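Local coordinates for protein RNA-dependent RNA Polymerase (PDB 6TZ0) that catalyses RNA-templated RNA synthesis from ribonucleoside triphosphates, serving transcription and probably also genome replication of a double-stranded RNA virus, at residues D737-W742 with D765-R770; V207-Q212 with T339-F344. All blocks are in the same frame, centred on the assembly; numbering follows the deposited sequence.

In the fold
The two contacts share a common boundary: the loop 737-742 of contact 1 faces contact 2 with the side that does not meet 765-770. Their centres lie 13 Å apart. Asp737 OD1 comes to 3.1 Å from Gln212 NE2 as a packing contact, and Ser740 OG lies 3.2 Å from Gly342 O, at best a weak hydrogen bond, so one loop meets both segments of contact 2. Contact 1 is remote from the residues known to bind metal or nucleotide. Contact 2 is nearer to one such site: the side chain of Tyr208 is about 10 Å from that of Arg147 and about 11 Å from that of Tyr184, two ATP-binding residues whose ligand is absent from this model.

Contact 1: D737-W742 with D765-R770; sequences DRISLW and DDLLFR
Ile739 and Leu741 pack on Leu767 where the loop joining strand 732-733 to helix 754-766 passes the C-terminal end of that same helix. The chain returns through helix 754-766, and Ile739 CA and Leu767 CA lie 7.1 Å apart at the nearest backbone approach. Leu767, the first residue to leave helical geometry, supplies both apolar pairs. Its two methyl branches divide the work. CD2 lies 3.8 Å from Ile739 CB, and the two side chains run past each other in opposite directions, alongside rather than end-on. CD1 instead meets Leu741 tip to tip, at 3.9 Å from Leu741 CG, and it is about as near to both leucine methyls of that residue, so a single methyl sits against the whole isopropyl end.

Ile739 carries the larger share through its long branch. With CD1 nearly trans along the chain (chi2 165°), the methyl runs on alongside Leu767 to the last turn of the helix, 3.6 Å from Asp766 CB and 3.5 Å from Asp766 O. The same methyl is met by Arg770, whose side chain crosses that of Ile739 at about a right angle. Arg770 bends at chi3 (69°), which brings NH1 to 3.4 Å from Ile739 CD1; the guanidinium approaches obliquely, and its NH1 has a weak hydrogen bond to Phe735 O, just before 737-742 in the same loop. The evidence across the two segments is therefore of van der Waals contact.

Leu763 also touches Ile739 and Leu741, and Ile764 adds to the apolar patch at Leu741. Leu767 also touches Leu777 of helix 774-786, while Leu741 reaches Thr215 of helix 206-218, so residues of three helices border the patch.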
ATOM      1  N   ASP A 737      18.132   9.745  12.789  1.00 42.77           N
ATOM      2  CA  ASP A 737      18.797   9.321  11.572  1.00 42.77           C
ATOM      3  C   ASP A 737      17.851   8.569  10.643  1.00 42.77           C
ATOM      4  O   ASP A 737      18.302   7.892   9.715  1.00 42.77           O
ATOM      5  CB  ASP A 737      20.021   8.481  11.926  1.00 42.77           C
ATOM      6  CG  ASP A 737      21.099   8.541  10.860  1.00 42.77           C
ATOM      7  OD1 ASP A 737      20.874   9.174   9.807  1.00 42.77           O
ATOM      8  OD2 ASP A 737      22.190   7.990  11.091  1.00 42.77           O
ATOM      9  N   ARG A 738      16.550   8.678  10.874  1.00 41.14           N
ATOM     10  CA  ARG A 738      15.538   8.163   9.970  1.00 41.14           C
ATOM     11  C   ARG A 738      14.947   9.252   9.095  1.00 41.14           C
ATOM     12  O   ARG A 738      14.106   8.959   8.240  1.00 41.14           O
ATOM     13  CB  ARG A 738      14.431   7.480  10.770  1.00 41.14           C
ATOM     14  CG  ARG A 738      14.925   6.313  11.585  1.00 41.14           C
ATOM     15  CD  ARG A 738      15.362   5.200  10.675  1.00 41.14           C
ATOM     16  NE  ARG A 738      14.242   4.697   9.894  1.00 41.14           N
ATOM     17  CZ  ARG A 738      13.480   3.676  10.263  1.00 41.14           C
ATOM     18  NH1 ARG A 738      12.474   3.282   9.494  1.00 41.14           N
ATOM     19  NH2 ARG A 738      13.745   3.028  11.388  1.00 41.14           N
ATOM     20  N   ILE A 739      15.366  10.496   9.296  1.00 39.99           N
ATOM     21  CA  ILE A 739      14.912  11.636   8.513  1.00 39.99           C
ATOM     22  C   ILE A 739      16.097  12.147   7.716  1.00 39.99           C
ATOM     23  O   ILE A 739      17.128  12.510   8.292  1.00 39.99           O
ATOM     24  CB  ILE A 739      14.339  12.735   9.411  1.00 39.99           C
ATOM     25  CG1 ILE A 739      13.119  12.203  10.149  1.00 39.99           C
ATOM     26  CG2 ILE A 739      13.997  13.967   8.595  1.00 39.99           C
ATOM     27  CD1 ILE A 739      12.719  13.051  11.283  1.00 39.99           C
ATOM     28  N   SER A 740      15.954  12.182   6.398  1.00 42.12           N
ATOM     29  CA  SER A 740      17.034  12.578   5.507  1.00 42.12           C
ATOM     30  C   SER A 740      16.725  13.958   4.958  1.00 42.12           C
ATOM     31  O   SER A 740      15.775  14.130   4.189  1.00 42.12           O
ATOM     32  CB  SER A 740      17.205  11.578   4.373  1.00 42.12           C
ATOM     33  OG  SER A 740      18.306  11.934   3.562  1.00 42.12           O
ATOM     34  N   LEU A 741      17.536  14.934   5.340  1.00 42.77           N
ATOM     35  CA  LEU A 741      17.406  16.278   4.806  1.00 42.77           C
ATOM     36  C   LEU A 741      17.979  16.418   3.405  1.00 42.77           C
ATOM     37  O   LEU A 741      17.877  17.501   2.824  1.00 42.77           O
ATOM     38  CB  LEU A 741      18.103  17.277   5.732  1.00 42.77           C
ATOM     39  CG  LEU A 741      17.574  17.462   7.150  1.00 42.77           C
ATOM     40  CD1 LEU A 741      18.482  18.392   7.927  1.00 42.77           C
ATOM     41  CD2 LEU A 741      16.166  18.002   7.122  1.00 42.77           C
ATOM     42  N   TRP A 742      18.579  15.368   2.843  1.00 43.37           N
ATOM     43  CA  TRP A 742      19.410  15.526   1.660  1.00 43.37           C
ATOM     44  C   TRP A 742      19.081  14.580   0.514  1.00 43.37           C
ATOM     45  O   TRP A 742      19.416  14.905  -0.630  1.00 43.37           O
ATOM     46  CB  TRP A 742      20.891  15.361   2.037  1.00 43.37           C
ATOM     47  CG  TRP A 742      21.288  16.247   3.187  1.00 43.37           C
ATOM     48  CD1 TRP A 742      21.560  15.850   4.467  1.00 43.37           C
ATOM     49  CD2 TRP A 742      21.355  17.672   3.187  1.00 43.37           C
ATOM     50  NE1 TRP A 742      21.841  16.943   5.250  1.00 43.37           N
ATOM     51  CE2 TRP A 742      21.721  18.074   4.486  1.00 43.37           C
ATOM     52  CE3 TRP A 742      21.167  18.645   2.208  1.00 43.37           C
ATOM     53  CZ2 TRP A 742      21.891  19.406   4.827  1.00 43.37           C
ATOM     54  CZ3 TRP A 742      21.339  19.967   2.548  1.00 43.37           C
ATOM     55  CH2 TRP A 742      21.701  20.336   3.846  1.00 43.37           C
ATOM     56  N   ASP A 765      10.853  20.328  11.395  1.00 43.60           N
ATOM     57  CA  ASP A 765       9.923  20.118  12.497  1.00 43.60           C
ATOM     58  C   ASP A 765       9.811  18.647  12.879  1.00 43.60           C
ATOM     59  O   ASP A 765       9.528  18.334  14.039  1.00 43.60           O
ATOM     60  CB  ASP A 765       8.552  20.678  12.138  1.00 43.60           C
ATOM     61  CG  ASP A 765       8.551  22.186  12.043  1.00 43.60           C
ATOM     62  OD1 ASP A 765       9.382  22.823  12.719  1.00 43.60           O
ATOM     63  OD2 ASP A 765       7.718  22.736  11.292  1.00 43.60           O
ATOM     64  N   ASP A 766      10.031  17.732  11.933  1.00 42.93           N
ATOM     65  CA  ASP A 766      10.074  16.317  12.286  1.00 42.93           C
ATOM     66  C   ASP A 766      11.334  15.952  13.055  1.00 42.93           C
ATOM     67  O   ASP A 766      11.305  15.007  13.847  1.00 42.93           O
ATOM     68  CB  ASP A 766       9.984  15.437  11.042  1.00 42.93           C
ATOM     69  CG  ASP A 766       8.651  15.520  10.356  1.00 42.93           C
ATOM     70  OD1 ASP A 766       7.656  15.844  11.026  1.00 42.93           O
ATOM     71  OD2 ASP A 766       8.592  15.245   9.139  1.00 42.93           O
ATOM     72  N   LEU A 767      12.436  16.665  12.838  1.00 39.70           N
ATOM     73  CA  LEU A 767      13.676  16.427  13.568  1.00 39.70           C
ATOM     74  C   LEU A 767      13.788  17.211  14.864  1.00 39.70           C
ATOM     75  O   LEU A 767      14.902  17.542  15.261  1.00 39.70           O
ATOM     76  CB  LEU A 767      14.887  16.781  12.704  1.00 39.70           C
ATOM     77  CG  LEU A 767      15.407  15.906  11.578  1.00 39.70           C
ATOM     78  CD1 LEU A 767      16.449  16.693  10.829  1.00 39.70           C
ATOM     79  CD2 LEU A 767      16.024  14.668  12.175  1.00 39.70           C
ATOM     80  N   LEU A 768      12.685  17.543  15.527  1.00 39.61           N
ATOM     81  CA  LEU A 768      12.763  18.610  16.518  1.00 39.61           C
ATOM     82  C   LEU A 768      12.939  18.060  17.932  1.00 39.61           C
ATOM     83  O   LEU A 768      13.762  18.570  18.699  1.00 39.61           O
ATOM     84  CB  LEU A 768      11.528  19.500  16.420  1.00 39.61           C
ATOM     85  CG  LEU A 768      11.719  20.960  16.834  1.00 39.61           C
ATOM     86  CD1 LEU A 768      10.715  21.786  16.084  1.00 39.61           C
ATOM     87  CD2 LEU A 768      11.571  21.210  18.305  1.00 39.61           C
ATOM     88  N   PHE A 769      12.151  17.053  18.318  1.00 36.52           N
ATOM     89  CA  PHE A 769      12.345  16.455  19.635  1.00 36.52           C
ATOM     90  C   PHE A 769      13.249  15.235  19.611  1.00 36.52           C
ATOM     91  O   PHE A 769      13.620  14.739  20.674  1.00 36.52           O
ATOM     92  CB  PHE A 769      11.032  16.050  20.326  1.00 36.52           C
ATOM     93  CG  PHE A 769      10.279  17.187  20.963  1.00 36.52           C
ATOM     94  CD1 PHE A 769      10.452  18.494  20.556  1.00 36.52           C
ATOM     95  CD2 PHE A 769       9.555  16.952  22.116  1.00 36.52           C
ATOM     96  CE1 PHE A 769       9.792  19.514  21.176  1.00 36.52           C
ATOM     97  CE2 PHE A 769       8.898  17.977  22.756  1.00 36.52           C
ATOM     98  CZ  PHE A 769       9.024  19.265  22.284  1.00 36.52           C
ATOM     99  N   ARG A 770      13.604  14.729  18.438  1.00 34.51           N
ATOM    100  CA  ARG A 770      14.503  13.590  18.343  1.00 34.51           C
ATOM    101  C   ARG A 770      15.957  14.017  18.192  1.00 34.51           C
ATOM    102  O   ARG A 770      16.815  13.195  17.865  1.00 34.51           O
ATOM    103  CB  ARG A 770      14.061  12.684  17.197  1.00 34.51           C
ATOM    104  CG  ARG A 770      13.983  13.348  15.857  1.00 34.51           C
ATOM    105  CD  ARG A 770      13.395  12.396  14.845  1.00 34.51           C
ATOM    106  NE  ARG A 770      11.983  12.109  15.074  1.00 34.51           N
ATOM    107  CZ  ARG A 770      11.291  11.208  14.386  1.00 34.51           C
ATOM    108  NH1 ARG A 770      11.880  10.506  13.432  1.00 34.51           N
ATOM    109  NH2 ARG A 770      10.009  11.009  14.641  1.00 34.51           N
TER

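Contact 2: V207-Q212 with T339-F344; sequences VYTCCQ and TNDGTF
Thr209 holds OG1 beside its own backbone N and opposite the carbonyl carbon (chi1 -56°), while Asp341 carries CG trans to its backbone N (chi1 -161°). Together these rotations set Thr209 OG1 3.1 Å from Asp341 OD1, with the two side chains crossing at about a right angle. The stronger partner of Thr209 OG1 is Thr205 O, a turn earlier in the helix, to which it is hydrogen-bonded; the bond to Asp341 OD1 competes for the same single proton and is not settled. The threonine methyl CG2 lies 3.3 Å from the same OD1. The other carboxylate oxygen, Asp341 OD2, is gripped from helix 242-248 by a salt bridge to Lys246 and a hydrogen bond with Tyr242 OH, which would probably favour the ionised acid in this buried place.

One turn further along helix 206-218, Gln212 has CG trans to its backbone N, which lays its aliphatic part against the loop backbone, CG 3.2 Å from Asp341 O. The bend at chi2 (65°) then turns the amide, with OE1 3.8 Å from Gly342 CA. The loop leaves the C-terminal end of helix 325-339 through an Asx turn at Asn340, whose OD1 accepts a weak bond from Gly342 N at 3.3 Å and another weak one from Asp341 N. Gly342 has a positive phi, a conformation to which glycine is suited, and this turn presents the peptide following Asp341 to Gln212.

At the start of the contact Tyr208 offers its CB, 3.7 Å from Thr343 CG2, and that methyl stands oblique to the ring. Beyond it the tyrosine is directed away, its OH bonded to Lys139 N and its side chain resting on Leu145 of helix 145-160.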
ATOM      1  N   VAL A 207      29.278  11.821  -0.762  1.00 42.27           N
ATOM      2  CA  VAL A 207      28.869  13.208  -0.583  1.00 42.27           C
ATOM      3  C   VAL A 207      27.664  13.272   0.345  1.00 42.27           C
ATOM      4  O   VAL A 207      27.630  14.066   1.294  1.00 42.27           O
ATOM      5  CB  VAL A 207      28.578  13.849  -1.948  1.00 42.27           C
ATOM      6  CG1 VAL A 207      28.140  15.294  -1.786  1.00 42.27           C
ATOM      7  CG2 VAL A 207      29.792  13.751  -2.833  1.00 42.27           C
ATOM      8  N   TYR A 208      26.694  12.382   0.128  1.00 42.28           N
ATOM      9  CA  TYR A 208      25.518  12.325   0.983  1.00 42.28           C
ATOM     10  C   TYR A 208      25.860  11.780   2.361  1.00 42.28           C
ATOM     11  O   TYR A 208      25.262  12.198   3.359  1.00 42.28           O
ATOM     12  CB  TYR A 208      24.442  11.465   0.331  1.00 42.28           C
ATOM     13  CG  TYR A 208      24.029  11.908  -1.052  1.00 42.28           C
ATOM     14  CD1 TYR A 208      23.380  13.117  -1.244  1.00 42.28           C
ATOM     15  CD2 TYR A 208      24.215  11.081  -2.151  1.00 42.28           C
ATOM     16  CE1 TYR A 208      22.989  13.522  -2.498  1.00 42.28           C
ATOM     17  CE2 TYR A 208      23.813  11.474  -3.411  1.00 42.28           C
ATOM     18  CZ  TYR A 208      23.199  12.695  -3.577  1.00 42.28           C
ATOM     19  OH  TYR A 208      22.790  13.104  -4.821  1.00 42.28           O
ATOM     20  N   THR A 209      26.821  10.857   2.429  1.00 39.85           N
ATOM     21  CA  THR A 209      27.288  10.346   3.717  1.00 39.85           C
ATOM     22  C   THR A 209      27.952  11.443   4.546  1.00 39.85           C
ATOM     23  O   THR A 209      27.691  11.562   5.751  1.00 39.85           O
ATOM     24  CB  THR A 209      28.256   9.187   3.488  1.00 39.85           C
ATOM     25  OG1 THR A 209      27.617   8.188   2.687  1.00 39.85           O
ATOM     26  CG2 THR A 209      28.674   8.565   4.801  1.00 39.85           C
ATOM     27  N   CYS A 210      28.805  12.259   3.916  1.00 40.44           N
ATOM     28  CA  CYS A 210      29.403  13.405   4.590  1.00 40.44           C
ATOM     29  C   CYS A 210      28.360  14.441   4.984  1.00 40.44           C
ATOM     30  O   CYS A 210      28.494  15.068   6.042  1.00 40.44           O
ATOM     31  CB  CYS A 210      30.467  14.050   3.701  1.00 40.44           C
ATOM     32  SG  CYS A 210      31.971  13.092   3.469  1.00 40.44           S
ATOM     33  N   CYS A 211      27.319  14.622   4.163  1.00 40.17           N
ATOM     34  CA  CYS A 211      26.223  15.516   4.538  1.00 40.17           C
ATOM     35  C   CYS A 211      25.487  15.016   5.776  1.00 40.17           C
ATOM     36  O   CYS A 211      25.133  15.807   6.658  1.00 40.17           O
ATOM     37  CB  CYS A 211      25.248  15.688   3.376  1.00 40.17           C
ATOM     38  SG  CYS A 211      25.839  16.689   2.008  1.00 40.17           S
ATOM     39  N   GLN A 212      25.291  13.702   5.887  1.00 39.23           N
ATOM     40  CA  GLN A 212      24.614  13.162   7.063  1.00 39.23           C
ATOM     41  C   GLN A 212      25.491  13.241   8.309  1.00 39.23           C
ATOM     42  O   GLN A 212      24.991  13.510   9.408  1.00 39.23           O
ATOM     43  CB  GLN A 212      24.180  11.722   6.808  1.00 39.23           C
ATOM     44  CG  GLN A 212      23.323  11.153   7.913  1.00 39.23           C
ATOM     45  CD  GLN A 212      21.994  11.864   8.023  1.00 39.23           C
ATOM     46  OE1 GLN A 212      21.359  12.174   7.018  1.00 39.23           O
ATOM     47  NE2 GLN A 212      21.568  12.134   9.247  1.00 39.23           N
ATOM     48  N   THR A 339      25.743   3.917  12.397  1.00 38.70           N
ATOM     49  CA  THR A 339      25.351   2.784  11.566  1.00 38.70           C
ATOM     50  C   THR A 339      24.379   3.146  10.451  1.00 38.70           C
ATOM     51  O   THR A 339      24.407   2.517   9.393  1.00 38.70           O
ATOM     52  CB  THR A 339      24.746   1.674  12.428  1.00 38.70           C
ATOM     53  OG1 THR A 339      23.699   2.212  13.238  1.00 38.70           O
ATOM     54  CG2 THR A 339      25.795   1.036  13.311  1.00 38.70           C
ATOM     55  N   ASN A 340      23.506   4.126  10.657  1.00 43.82           N
ATOM     56  CA  ASN A 340      22.593   4.550   9.607  1.00 43.82           C
ATOM     57  C   ASN A 340      23.222   5.678   8.803  1.00 43.82           C
ATOM     58  O   ASN A 340      23.962   6.511   9.328  1.00 43.82           O
ATOM     59  CB  ASN A 340      21.249   5.000  10.187  1.00 43.82           C
ATOM     60  CG  ASN A 340      20.166   5.169   9.124  1.00 43.82           C
ATOM     61  OD1 ASN A 340      20.391   4.938   7.939  1.00 43.82           O
ATOM     62  ND2 ASN A 340      18.980   5.576   9.556  1.00 43.82           N
ATOM     63  N   ASP A 341      22.899   5.699   7.514  1.00 46.03           N
ATOM     64  CA  ASP A 341      23.545   6.575   6.551  1.00 46.03           C
ATOM     65  C   ASP A 341      22.682   7.754   6.135  1.00 46.03           C
ATOM     66  O   ASP A 341      23.221   8.775   5.703  1.00 46.03           O
ATOM     67  CB  ASP A 341      23.893   5.774   5.300  1.00 46.03           C
ATOM     68  CG  ASP A 341      24.945   6.426   4.449  1.00 46.03           C
ATOM     69  OD1 ASP A 341      25.542   7.432   4.876  1.00 46.03           O
ATOM     70  OD2 ASP A 341      25.168   5.931   3.330  1.00 46.03           O
ATOM     71  N   GLY A 342      21.364   7.632   6.223  1.00 49.01           N
ATOM     72  CA  GLY A 342      20.473   8.662   5.767  1.00 49.01           C
ATOM     73  C   GLY A 342      19.989   8.484   4.344  1.00 49.01           C
ATOM     74  O   GLY A 342      18.845   8.830   4.049  1.00 49.01           O
ATOM     75  N   THR A 343      20.821   7.937   3.460  1.00 50.16           N
ATOM     76  CA  THR A 343      20.430   7.769   2.067  1.00 50.16           C
ATOM     77  C   THR A 343      19.372   6.684   1.928  1.00 50.16           C
ATOM     78  O   THR A 343      19.292   5.757   2.735  1.00 50.16           O
ATOM     79  CB  THR A 343      21.633   7.394   1.205  1.00 50.16           C
ATOM     80  OG1 THR A 343      22.124   6.107   1.603  1.00 50.16           O
ATOM     81  CG2 THR A 343      22.730   8.396   1.386  1.00 50.16           C
ATOM     82  N   PHE A 344      18.556   6.804   0.887  1.00 51.05           N
ATOM     83  CA  PHE A 344      17.600   5.746   0.605  1.00 51.05           C
ATOM     84  C   PHE A 344      18.299   4.661  -0.196  1.00 51.05           C
ATOM     85  O   PHE A 344      19.011   4.943  -1.162  1.00 51.05           O
ATOM     86  CB  PHE A 344      16.382   6.264  -0.154  1.00 51.05           C
ATOM     87  CG  PHE A 344      15.445   7.119   0.666  1.00 51.05           C
ATOM     88  CD1 PHE A 344      15.669   7.393   2.002  1.00 51.05           C
ATOM     89  CD2 PHE A 344      14.278   7.578   0.103  1.00 51.05           C
ATOM     90  CE1 PHE A 344      14.787   8.170   2.728  1.00 51.05           C
ATOM     91  CE2 PHE A 344      13.388   8.349   0.821  1.00 51.05           C
ATOM     92  CZ  PHE A 344      13.642   8.643   2.133  1.00 51.05           C
TER